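Side-chain contacts in phosphoribosylaminoimidazole-succinocarboxamide synthase (Saccharomyces cerevisiae, PDB 2CNQ), which catalyses the ATP-dependent joining of 4-carboxy-5-aminoimidazole ribotide and aspartate to form SAICAR, a step of de novo purine biosynthesis: residues 84-89 against 97-102; 36-39 against 44-47. One frame throughout, in Å; residues are numbered along the deposited sequence.

Contact 1: residues 84-89 against 97-102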
loop_
_atom_site.group_PDB
_atom_site.type_symbol
_atom_site.label_atom_id
_atom_site.label_comp_id
_atom_site.label_asym_id
_atom_site.label_seq_id
_atom_site.Cartn_x
_atom_site.Cartn_y
_atom_site.Cartn_z
ATOM N N THR A 84 16.676 5.201 17.095
ATOM C CA THR A 84 15.329 5.208 16.640
ATOM C C THR A 84 15.168 6.399 15.763
ATOM O O THR A 84 15.999 7.280 15.702
ATOM C CB THR A 84 14.338 5.321 17.779
ATOM O OG1 THR A 84 14.388 6.652 18.241
ATOM C CG2 THR A 84 14.646 4.374 18.914
ATOM N N ILE A 85 14.025 6.466 15.133
ATOM C CA ILE A 85 13.746 7.628 14.346
ATOM C C ILE A 85 13.837 8.891 15.160
ATOM O O ILE A 85 14.206 9.917 14.655
ATOM C CB ILE A 85 12.345 7.487 13.736
ATOM C CG1 ILE A 85 12.188 8.523 12.664
ATOM C CG2 ILE A 85 11.218 7.586 14.783
ATOM C CD1 ILE A 85 10.911 8.411 11.915
ATOM N N PHE A 86 13.501 8.815 16.431
ATOM C CA PHE A 86 13.524 10.025 17.240
ATOM C C PHE A 86 14.891 10.576 17.408
ATOM O O PHE A 86 15.052 11.770 17.573
ATOM C CB PHE A 86 12.886 9.744 18.574
ATOM C CG PHE A 86 11.463 9.454 18.395
ATOM C CD1 PHE A 86 10.995 8.156 18.318
ATOM C CD2 PHE A 86 10.579 10.480 18.164
ATOM C CE1 PHE A 86 9.675 7.912 18.037
ATOM C CE2 PHE A 86 9.271 10.233 17.868
ATOM C CZ PHE A 86 8.834 8.958 17.786
ATOM N N ASP A 87 15.887 9.734 17.322
ATOM C CA ASP A 87 17.249 10.221 17.368
ATOM C C ASP A 87 17.569 11.072 16.190
ATOM O O ASP A 87 18.489 11.851 16.255
ATOM C CB ASP A 87 18.199 9.068 17.462
ATOM C CG ASP A 87 18.045 8.344 18.738
ATOM O OD1 ASP A 87 18.017 9.016 19.791
ATOM O OD2 ASP A 87 17.901 7.132 18.713
ATOM N N TYR A 88 16.839 10.919 15.105
ATOM C CA TYR A 88 17.022 11.610 13.868
ATOM C C TYR A 88 16.054 12.743 13.696
ATOM O O TYR A 88 16.005 13.340 12.646
ATOM C CB TYR A 88 16.857 10.619 12.718
ATOM C CG TYR A 88 17.992 9.673 12.637
ATOM C CD1 TYR A 88 18.127 8.626 13.522
ATOM C CD2 TYR A 88 18.929 9.804 11.652
ATOM C CE1 TYR A 88 19.192 7.791 13.447
ATOM C CE2 TYR A 88 19.985 8.963 11.570
ATOM C CZ TYR A 88 20.114 7.954 12.473
ATOM O OH TYR A 88 21.177 7.093 12.427
ATOM N N LEU A 89 15.306 13.073 14.725
ATOM C CA LEU A 89 14.363 14.132 14.694
ATOM C C LEU A 89 14.734 15.138 15.722
ATOM O O LEU A 89 15.400 14.847 16.689
ATOM C CB LEU A 89 12.968 13.610 14.989
ATOM C CG LEU A 89 12.441 12.642 13.951
ATOM C CD1 LEU A 89 11.134 12.078 14.441
ATOM C CD2 LEU A 89 12.248 13.323 12.623
ATOM N N LYS A 97 4.065 14.567 23.935
ATOM C CA LYS A 97 2.983 15.069 23.151
ATOM C C LYS A 97 3.166 14.718 21.706
ATOM O O LYS A 97 2.208 14.507 20.994
ATOM C CB LYS A 97 2.936 16.569 23.289
ATOM C CG LYS A 97 1.846 17.251 22.553
ATOM C CD LYS A 97 1.989 18.750 22.664
ATOM C CE LYS A 97 1.737 19.260 24.020
ATOM N NZ LYS A 97 1.739 20.718 24.038
ATOM N N TYR A 98 4.400 14.695 21.252
ATOM C CA TYR A 98 4.708 14.374 19.877
ATOM C C TYR A 98 5.064 12.949 19.701
ATOM O O TYR A 98 4.657 12.326 18.745
ATOM C CB TYR A 98 5.827 15.274 19.396
ATOM C CG TYR A 98 5.504 16.714 19.624
ATOM C CD1 TYR A 98 4.434 17.308 18.994
ATOM C CD2 TYR A 98 6.224 17.446 20.540
ATOM C CE1 TYR A 98 4.098 18.595 19.254
ATOM C CE2 TYR A 98 5.896 18.753 20.800
ATOM C CZ TYR A 98 4.821 19.310 20.187
ATOM O OH TYR A 98 4.513 20.608 20.465
ATOM N N LYS A 99 5.858 12.405 20.603
ATOM C CA LYS A 99 6.317 11.063 20.426
ATOM C C LYS A 99 5.167 10.097 20.348
ATOM O O LYS A 99 5.187 9.158 19.583
ATOM C CB LYS A 99 7.285 10.704 21.504
ATOM C CG LYS A 99 7.963 9.424 21.216
ATOM C CD LYS A 99 8.993 9.096 22.235
ATOM C CE LYS A 99 9.826 7.963 21.777
ATOM N NZ LYS A 99 10.477 7.379 22.961
ATOM N N THR A 100 4.149 10.325 21.127
ATOM C CA THR A 100 3.025 9.418 21.095
ATOM C C THR A 100 2.313 9.463 19.763
ATOM O O THR A 100 1.660 8.516 19.398
ATOM C CB THR A 100 2.055 9.716 22.197
ATOM O OG1 THR A 100 1.634 11.051 22.061
ATOM C CG2 THR A 100 2.630 9.434 23.550
ATOM N N GLN A 101 2.417 10.562 19.057
ATOM C CA GLN A 101 1.812 10.683 17.774
ATOM C C GLN A 101 2.641 10.104 16.661
ATOM O O GLN A 101 2.148 10.010 15.522
ATOM C CB GLN A 101 1.623 12.138 17.430
ATOM C CG GLN A 101 0.778 12.879 18.379
ATOM C CD GLN A 101 0.562 14.256 17.873
ATOM O OE1 GLN A 101 -0.099 14.424 16.859
ATOM N NE2 GLN A 101 1.188 15.239 18.479
ATOM N N LEU A 102 3.890 9.798 16.941
ATOM C CA LEU A 102 4.806 9.415 15.918
ATOM C C LEU A 102 5.327 8.029 16.070
ATOM O O LEU A 102 5.674 7.392 15.100
ATOM C CB LEU A 102 5.968 10.385 15.920
ATOM C CG LEU A 102 5.594 11.818 15.575
ATOM C CD1 LEU A 102 6.793 12.693 15.751
ATOM C CD2 LEU A 102 5.051 11.901 14.172
#
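Two first torsions bring K99 and F86 together. K99 has CG trans to its own backbone N (chi1 -170°), and the chain runs on extended to NZ. F86 has CG trans to its carbonyl carbon (chi1 -66°), which carries the ring out of the 3-10 turn 85-88 toward helix 96-102. The lysine chain then passes obliquely over one face of the phenyl ring. K99 CG lies 3.8 Å from the F86 ring centroid, above the face, a CH-pi contact. It is displaced toward the rim, where it comes within 3.6 Å of F86 CZ. Further along, K99 CE lies over the CD1-CE1 side of the ring, 3.7 Å from F86 CD1. The lysine thus covers the ring mainly with its methylenes. Its ammonium group adds little: NZ is 5.2 Å from the F86 centroid, at most a weak cation-pi attraction. L102 meets the ring differently. Its CB sits at the ring edge, near the plane, 3.7 Å from F86 CZ. K99 therefore covers one face, I85 CG2 from the same turn the opposite face, and L102 the edge near CZ. F86 also touches S94 and E103. The turn that presents F86 is tied internally. T84 N donates to D87 OD2 at 2.8 Å, reaching the anti side of the carboxylate. Within 97-102, Q101 NE2 donates to K97 O, also at 2.8 Å, and Q101 OE1 accepts from E7 N. L89 and L102 both touch L32 of strand 30-35. The arrangement is a 3-10 turn packed on a helix through one aromatic ring, beside the antiparallel sheet that includes strands 30-35 and 106-110. The same turn supplies I85 to the observed AMP pocket.

Contact 2: residues 36-39 against 44-47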
loop_
_atom_site.group_PDB
_atom_site.type_symbol
_atom_site.label_atom_id
_atom_site.label_comp_id
_atom_site.label_asym_id
_atom_site.label_seq_id
_atom_site.Cartn_x
_atom_site.Cartn_y
_atom_site.Cartn_z
ATOM N N THR A 36 -0.892 7.716 9.769
ATOM C CA THR A 36 -1.917 7.910 10.737
ATOM C C THR A 36 -2.818 6.699 10.716
ATOM O O THR A 36 -2.555 5.737 10.029
ATOM C CB THR A 36 -2.695 9.182 10.495
ATOM O OG1 THR A 36 -3.582 8.988 9.405
ATOM C CG2 THR A 36 -1.793 10.362 10.313
ATOM N N ASP A 37 -3.872 6.790 11.490
ATOM C CA ASP A 37 -4.872 5.772 11.583
ATOM C C ASP A 37 -6.060 6.047 10.731
ATOM O O ASP A 37 -7.054 5.360 10.834
ATOM C CB ASP A 37 -5.245 5.580 13.021
ATOM C CG ASP A 37 -4.132 5.006 13.808
ATOM O OD1 ASP A 37 -4.108 5.222 15.031
ATOM O OD2 ASP A 37 -3.276 4.323 13.241
ATOM N N ARG A 38 -5.970 7.041 9.873
ATOM C CA ARG A 38 -7.022 7.297 8.964
ATOM C C ARG A 38 -7.187 6.125 8.023
ATOM O O ARG A 38 -6.267 5.396 7.722
ATOM C CB ARG A 38 -6.729 8.541 8.150
ATOM C CG ARG A 38 -6.637 9.794 8.998
ATOM C CD ARG A 38 -6.552 11.032 8.179
ATOM N NE ARG A 38 -5.414 11.078 7.297
ATOM C CZ ARG A 38 -4.289 11.728 7.537
ATOM N NH1 ARG A 38 -3.360 11.791 6.618
ATOM N NH2 ARG A 38 -4.080 12.316 8.689
ATOM N N ILE A 39 -8.376 5.972 7.519
ATOM C CA ILE A 39 -8.624 4.974 6.507
ATOM C C ILE A 39 -9.531 5.584 5.501
ATOM O O ILE A 39 -10.385 6.381 5.823
ATOM C CB ILE A 39 -9.185 3.702 7.109
ATOM C CG1 ILE A 39 -9.295 2.594 6.073
ATOM C CG2 ILE A 39 -10.499 3.940 7.799
ATOM C CD1 ILE A 39 -9.532 1.243 6.679
ATOM N N VAL A 44 -12.074 8.522 -0.357
ATOM C CA VAL A 44 -12.618 9.353 0.671
ATOM C C VAL A 44 -12.223 8.796 2.002
ATOM O O VAL A 44 -12.303 7.609 2.246
ATOM C CB VAL A 44 -14.133 9.265 0.535
ATOM C CG1 VAL A 44 -14.770 10.062 1.586
ATOM C CG2 VAL A 44 -14.556 9.711 -0.867
ATOM N N ILE A 45 -11.808 9.666 2.889
ATOM C CA ILE A 45 -11.375 9.291 4.192
ATOM C C ILE A 45 -12.583 9.093 5.050
ATOM O O ILE A 45 -13.502 9.874 5.043
ATOM C CB ILE A 45 -10.480 10.371 4.763
ATOM C CG1 ILE A 45 -9.263 10.569 3.873
ATOM C CG2 ILE A 45 -10.031 10.017 6.140
ATOM C CD1 ILE A 45 -8.478 11.782 4.203
ATOM N N MET A 46 -12.585 8.042 5.833
ATOM C CA MET A 46 -13.647 7.830 6.775
ATOM C C MET A 46 -13.557 8.861 7.857
ATOM O O MET A 46 -12.520 9.417 8.139
ATOM C CB MET A 46 -13.531 6.468 7.413
ATOM C CG MET A 46 -13.630 5.307 6.446
ATOM S SD MET A 46 -15.153 5.189 5.558
ATOM C CE MET A 46 -14.682 5.867 4.000
ATOM N N GLU A 47 -14.659 9.081 8.533
ATOM C CA GLU A 47 -14.661 10.021 9.632
ATOM C C GLU A 47 -13.798 9.553 10.751
ATOM O O GLU A 47 -13.099 10.331 11.353
ATOM C CB GLU A 47 -16.057 10.198 10.171
ATOM C CG GLU A 47 -16.171 11.151 11.264
ATOM C CD GLU A 47 -15.701 12.506 10.832
ATOM O OE1 GLU A 47 -15.846 12.853 9.645
ATOM O OE2 GLU A 47 -15.198 13.242 11.695
HETATM O O HOH W 1 -10.288 7.806 8.787
#
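I39 O accepts the backbone N-H of M46 at 2.8 Å, and the bond is nearly straight, with an angle of 171° at the hydrogen. The same oxygen meets I45 CA at 3.5 Å in a CA-H...O contact. The other half of the I39-M46 pairing is made through water. Water 1 accepts from I39 N at 2.9 Å and probably donates to M46 O at 2.8 Å. One direct bond and one water bridge therefore join the two residues, where a regular hydrogen-bonded antiparallel pair would have two direct bonds. The I39 and M46 side chains also touch. I39 has CG1 trans to its backbone N (chi1 -173°), which puts CG2 between the N and the carbonyl carbon. From there CG2 meets M46 CG at 3.7 Å, and the two side chains cross at a slant. M46 CG is itself placed opposite its carbonyl carbon (chi1 -62°). R38 and I45 touch more loosely, with R38 CB 4.1 Å from I45 CG2. The loop before them is shaped by an ST turn, in which T36 OG1 accepts from R38 N at 3.1 Å. T36 OG1 also lies over one face of the R38 guanidinium, offset toward its rim. The polar end of R38 is directed to other parts of the chain: NE donates to K19 O, NH1 to G18 O, and NH2 forms a salt bridge with D22. These bonds probably fix the rotation of the buried guanidinium. The I39-M46 pair lies next to the short antiparallel hairpin of strands 40-41 and 44-45. I39 and M46 both pack on L263 of helix 261-269, while I39 also reaches helices 53-67 and 282-300.

In the fold
Contact 2 closes along the chain before contact 1 opens. Their centres are 22 Å apart and their nearest atoms about 7 Å, so they do not touch. Strand 30-35 links them in the fold: it runs directly into the loop 36-39, and its L32 and V34 pack on contact 1. The two contacts lie near different bound ligands. Contact 2 lies near nucleotide, with the R38 side chain about 5 Å from a bound ADP and about 9 Å from a magnesium ion. Contact 1 is more peripheral, and its F86 side chain is about 8 Å from a separately bound AMP or AMZ.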